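Local coordinates for leucine-rich repeat protein (Bacteroides thetaiotaomicron, PDB 4ECN) that is of unknown function but, as an extracellular leucine-rich repeat protein, probably binds other proteins, at residues F591-D603 with E612-L624. Sequence-based numbering, arbitrary orientation.
Sequences FGTNVKLTDLKLD and EDFCAFTDQVEGL
Phe591 points the edge of its ring at a face of Phe614 in a T-shaped pair, with planes at 83° and centroids 5.4 Å apart. Leu600 and Leu602 close in on the same Phe614 ring, and Leu600 CD2 lies 3.7 Å from Phe614 CE2. The Phe614 side chain starts away from the other segment, but CG lies anti to the backbone N (chi1 -177°), which brings the ring back to these leucines. Cut back to an alanine, this position would probably leave a gap between Phe591, Leu600 and Leu602, and the Phe591 edge would lose the face it meets. Leu600 CD2 also meets the edge of the Phe617 ring, and Leu597 CD1 rests against Cys615 SG.

Before the strands, Phe591 N donates to Phe614 O at 2.7 Å. Strands 596-597 and 616-617 then pair in parallel: Ala616 N bonds to Val595 O, Leu597 N to Ala616 O and Thr618 N to Leu597 O.

At the polar edge, the Thr598 and Thr618 hydroxyls share a hydrogen bond, OG1 to OG1 2.8 Å. One water bridges Thr598 O, Asp599 OD1 and Glu622 N. Lys601 NZ makes a weak hydrogen bond to Gly623 O and a salt bridge to Asp393, and Asp599 pairs with Lys388.

Strand 616-617 is the outermost strand of one sheet; strand 623-625 begins the next, a parallel sheet. Parallel neighbours around a core of leucine and phenylalanine are characteristic of successive turns of a leucine-rich repeat solenoid.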
loop_
_atom_site.group_PDB
_atom_site.type_symbol
_atom_site.label_atom_id
_atom_site.label_comp_id
_atom_site.label_asym_id
_atom_site.label_seq_id
_atom_site.Cartn_x
_atom_site.Cartn_y
_atom_site.Cartn_z
ATOM N N PHE A 591 -8.088 18.565 23.998
ATOM C CA PHE A 591 -6.636 18.719 23.859
ATOM C C PHE A 591 -6.208 20.083 24.391
ATOM O O PHE A 591 -5.094 20.269 24.883
ATOM C CB PHE A 591 -6.201 18.579 22.391
ATOM C CG PHE A 591 -6.307 17.202 21.812
ATOM C CD1 PHE A 591 -5.273 16.287 21.961
ATOM C CD2 PHE A 591 -7.417 16.827 21.079
ATOM C CE1 PHE A 591 -5.374 14.996 21.432
ATOM C CE2 PHE A 591 -7.514 15.543 20.537
ATOM C CZ PHE A 591 -6.495 14.633 20.722
ATOM N N GLY A 592 -7.123 21.035 24.250
ATOM C CA GLY A 592 -6.906 22.419 24.621
ATOM C C GLY A 592 -6.567 23.210 23.383
ATOM O O GLY A 592 -6.178 22.636 22.361
ATOM N N THR A 593 -6.679 24.536 23.489
ATOM C CA THR A 593 -6.454 25.502 22.406
ATOM C C THR A 593 -4.951 25.676 22.071
ATOM O O THR A 593 -4.625 26.361 21.106
ATOM C CB THR A 593 -7.069 26.832 22.820
ATOM O OG1 THR A 593 -6.519 27.221 24.091
ATOM C CG2 THR A 593 -8.600 26.748 22.905
ATOM N N ASN A 594 -4.050 25.055 22.847
ATOM C CA ASN A 594 -2.607 25.098 22.616
ATOM C C ASN A 594 -2.187 24.009 21.622
ATOM O O ASN A 594 -1.050 24.017 21.139
ATOM C CB ASN A 594 -1.836 24.964 23.940
ATOM C CG ASN A 594 -1.727 26.265 24.721
ATOM O OD1 ASN A 594 -2.180 27.353 24.297
ATOM N ND2 ASN A 594 -1.090 26.190 25.873
ATOM N N VAL A 595 -3.109 23.070 21.330
ATOM C CA VAL A 595 -2.918 22.015 20.348
ATOM C C VAL A 595 -3.569 22.521 19.061
ATOM O O VAL A 595 -4.798 22.660 18.990
ATOM C CB VAL A 595 -3.430 20.633 20.805
ATOM C CG1 VAL A 595 -3.421 19.630 19.655
ATOM C CG2 VAL A 595 -2.612 20.111 21.979
ATOM N N LYS A 596 -2.711 22.871 18.079
ATOM C CA LYS A 596 -3.073 23.406 16.771
ATOM C C LYS A 596 -3.093 22.266 15.729
ATOM O O LYS A 596 -2.033 21.769 15.327
ATOM C CB LYS A 596 -2.086 24.531 16.362
ATOM C CG LYS A 596 -1.935 25.682 17.365
ATOM C CD LYS A 596 -3.069 26.702 17.294
ATOM C CE LYS A 596 -3.020 27.745 18.386
ATOM N NZ LYS A 596 -4.118 28.741 18.233
ATOM N N LEU A 597 -4.302 21.849 15.306
ATOM C CA LEU A 597 -4.469 20.784 14.319
ATOM C C LEU A 597 -4.658 21.319 12.921
ATOM O O LEU A 597 -5.417 22.258 12.724
ATOM C CB LEU A 597 -5.671 19.871 14.650
ATOM C CG LEU A 597 -5.596 18.907 15.861
ATOM C CD1 LEU A 597 -6.698 17.889 15.789
ATOM C CD2 LEU A 597 -4.317 18.107 15.882
ATOM N N THR A 598 -4.020 20.674 11.932
ATOM C CA THR A 598 -4.182 20.977 10.504
ATOM C C THR A 598 -5.252 20.062 9.960
ATOM O O THR A 598 -6.017 20.450 9.067
ATOM C CB THR A 598 -2.867 20.833 9.716
ATOM O OG1 THR A 598 -1.790 21.525 10.371
ATOM C CG2 THR A 598 -2.998 21.320 8.299
ATOM N N ASP A 599 -5.314 18.839 10.511
ATOM C CA ASP A 599 -6.273 17.845 10.071
ATOM C C ASP A 599 -6.942 17.194 11.239
ATOM O O ASP A 599 -6.292 16.799 12.202
ATOM C CB ASP A 599 -5.591 16.781 9.189
ATOM C CG ASP A 599 -5.363 17.220 7.749
ATOM O OD1 ASP A 599 -6.356 17.254 6.972
ATOM O OD2 ASP A 599 -4.182 17.467 7.377
ATOM N N LEU A 600 -8.260 17.064 11.141
ATOM C CA LEU A 600 -9.071 16.413 12.161
ATOM C C LEU A 600 -10.188 15.696 11.453
ATOM O O LEU A 600 -10.934 16.321 10.701
ATOM C CB LEU A 600 -9.579 17.423 13.210
ATOM C CG LEU A 600 -10.513 16.912 14.292
ATOM C CD1 LEU A 600 -9.828 15.901 15.199
ATOM C CD2 LEU A 600 -11.108 18.069 15.072
ATOM N N LYS A 601 -10.232 14.366 11.615
ATOM C CA LYS A 601 -11.223 13.484 11.006
ATOM C C LYS A 601 -11.880 12.652 12.104
ATOM O O LYS A 601 -11.273 11.715 12.626
ATOM C CB LYS A 601 -10.577 12.593 9.924
ATOM C CG LYS A 601 -9.931 13.314 8.730
ATOM C CD LYS A 601 -10.937 14.004 7.786
ATOM C CE LYS A 601 -10.191 14.643 6.642
ATOM N NZ LYS A 601 -11.109 15.170 5.603
ATOM N N LEU A 602 -13.098 13.049 12.513
ATOM C CA LEU A 602 -13.828 12.355 13.575
ATOM C C LEU A 602 -15.069 11.645 13.020
ATOM O O LEU A 602 -15.886 11.154 13.796
ATOM C CB LEU A 602 -14.229 13.356 14.680
ATOM C CG LEU A 602 -13.089 13.990 15.514
ATOM C CD1 LEU A 602 -13.586 15.177 16.288
ATOM C CD2 LEU A 602 -12.429 12.985 16.453
ATOM N N ASP A 603 -15.165 11.517 11.674
ATOM C CA ASP A 603 -16.304 10.911 10.980
ATOM C C ASP A 603 -16.590 9.478 11.414
ATOM O O ASP A 603 -15.691 8.762 11.840
ATOM C CB ASP A 603 -16.080 10.916 9.475
ATOM C CG ASP A 603 -15.562 12.229 8.943
ATOM O OD1 ASP A 603 -14.334 12.449 9.015
ATOM O OD2 ASP A 603 -16.379 13.027 8.431
ATOM N N GLU A 612 -16.025 22.852 23.717
ATOM C CA GLU A 612 -15.773 24.224 23.191
ATOM C C GLU A 612 -14.237 24.523 23.148
ATOM O O GLU A 612 -13.797 25.411 22.400
ATOM C CB GLU A 612 -16.539 25.291 24.022
ATOM C CG GLU A 612 -16.847 26.603 23.285
ATOM C CD GLU A 612 -18.125 27.377 23.630
ATOM O OE1 GLU A 612 -19.148 26.738 23.974
ATOM O OE2 GLU A 612 -18.135 28.618 23.439
ATOM N N ASP A 613 -13.441 23.708 23.882
ATOM C CA ASP A 613 -11.980 23.756 23.985
ATOM C C ASP A 613 -11.325 22.469 23.419
ATOM O O ASP A 613 -10.172 22.188 23.769
ATOM C CB ASP A 613 -11.579 23.949 25.472
ATOM C CG ASP A 613 -12.079 22.892 26.474
ATOM O OD1 ASP A 613 -13.022 22.140 26.131
ATOM O OD2 ASP A 613 -11.566 22.866 27.624
ATOM N N PHE A 614 -12.044 21.693 22.540
ATOM C CA PHE A 614 -11.546 20.430 21.978
ATOM C C PHE A 614 -10.126 20.597 21.481
ATOM O O PHE A 614 -9.248 19.843 21.891
ATOM C CB PHE A 614 -12.442 19.875 20.854
ATOM C CG PHE A 614 -11.960 18.529 20.342
ATOM C CD1 PHE A 614 -12.059 17.384 21.134
ATOM C CD2 PHE A 614 -11.373 18.412 19.084
ATOM C CE1 PHE A 614 -11.572 16.151 20.678
ATOM C CE2 PHE A 614 -10.894 17.175 18.628
ATOM C CZ PHE A 614 -10.999 16.054 19.426
ATOM N N CYS A 615 -9.907 21.606 20.618
ATOM C CA CYS A 615 -8.611 22.002 20.073
ATOM C C CYS A 615 -8.729 23.352 19.374
ATOM O O CYS A 615 -9.780 24.007 19.377
ATOM C CB CYS A 615 -8.053 20.945 19.119
ATOM S SG CYS A 615 -8.902 20.878 17.519
ATOM N N ALA A 616 -7.600 23.744 18.778
ATOM C CA ALA A 616 -7.374 24.895 17.925
ATOM C C ALA A 616 -6.954 24.385 16.551
ATOM O O ALA A 616 -6.730 23.175 16.390
ATOM C CB ALA A 616 -6.326 25.792 18.539
ATOM N N PHE A 617 -6.874 25.274 15.556
ATOM C CA PHE A 617 -6.527 24.867 14.205
ATOM C C PHE A 617 -5.443 25.759 13.634
ATOM O O PHE A 617 -5.296 26.902 14.081
ATOM C CB PHE A 617 -7.782 24.893 13.312
ATOM C CG PHE A 617 -8.888 23.979 13.795
ATOM C CD1 PHE A 617 -8.860 22.611 13.510
ATOM C CD2 PHE A 617 -9.944 24.477 14.557
ATOM C CE1 PHE A 617 -9.871 21.758 13.986
ATOM C CE2 PHE A 617 -10.963 23.629 15.010
ATOM C CZ PHE A 617 -10.917 22.274 14.731
ATOM N N THR A 618 -4.667 25.226 12.659
ATOM C CA THR A 618 -3.582 25.954 11.991
ATOM C C THR A 618 -4.119 26.671 10.740
ATOM O O THR A 618 -5.246 26.437 10.308
ATOM C CB THR A 618 -2.383 25.036 11.633
ATOM O OG1 THR A 618 -2.716 24.106 10.606
ATOM C CG2 THR A 618 -1.811 24.328 12.825
ATOM N N ASP A 619 -3.284 27.557 10.179
ATOM C CA ASP A 619 -3.529 28.360 8.983
ATOM C C ASP A 619 -3.282 27.514 7.692
ATOM O O ASP A 619 -3.111 28.058 6.586
ATOM C CB ASP A 619 -2.621 29.605 9.020
ATOM C CG ASP A 619 -1.117 29.334 8.959
ATOM O OD1 ASP A 619 -0.649 28.365 9.619
ATOM O OD2 ASP A 619 -0.397 30.134 8.324
ATOM N N GLN A 620 -3.299 26.174 7.845
ATOM C CA GLN A 620 -3.029 25.242 6.755
ATOM C C GLN A 620 -4.192 24.274 6.540
ATOM O O GLN A 620 -4.110 23.452 5.626
ATOM C CB GLN A 620 -1.733 24.436 7.049
ATOM C CG GLN A 620 -0.451 25.236 7.326
ATOM C CD GLN A 620 -0.035 26.201 6.227
ATOM O OE1 GLN A 620 -0.382 26.062 5.036
ATOM N NE2 GLN A 620 0.739 27.212 6.612
ATOM N N VAL A 621 -5.265 24.366 7.367
ATOM C CA VAL A 621 -6.431 23.460 7.348
ATOM C C VAL A 621 -7.134 23.469 6.007
ATOM O O VAL A 621 -7.515 24.532 5.517
ATOM C CB VAL A 621 -7.471 23.776 8.455
ATOM C CG1 VAL A 621 -8.713 22.919 8.277
ATOM C CG2 VAL A 621 -6.885 23.604 9.860
ATOM N N GLU A 622 -7.356 22.282 5.438
ATOM C CA GLU A 622 -8.117 22.203 4.198
ATOM C C GLU A 622 -9.582 21.821 4.561
ATOM O O GLU A 622 -10.425 22.712 4.577
ATOM C CB GLU A 622 -7.481 21.265 3.161
ATOM C CG GLU A 622 -8.278 21.147 1.864
ATOM C CD GLU A 622 -8.780 22.414 1.185
ATOM O OE1 GLU A 622 -7.992 23.376 1.008
ATOM O OE2 GLU A 622 -9.972 22.422 0.797
ATOM N N GLY A 623 -9.851 20.561 4.912
ATOM C CA GLY A 623 -11.186 20.095 5.277
ATOM C C GLY A 623 -11.203 19.227 6.518
ATOM O O GLY A 623 -10.381 18.306 6.670
ATOM N N LEU A 624 -12.131 19.545 7.428
ATOM C CA LEU A 624 -12.346 18.853 8.699
ATOM C C LEU A 624 -13.574 17.948 8.613
ATOM O O LEU A 624 -14.556 18.318 7.965
ATOM C CB LEU A 624 -12.523 19.891 9.794
ATOM C CG LEU A 624 -11.431 20.940 9.948
ATOM C CD1 LEU A 624 -11.830 21.932 10.986
ATOM C CD2 LEU A 624 -10.103 20.318 10.355
HETATM O O HOH W 1 -7.092 19.767 6.303
#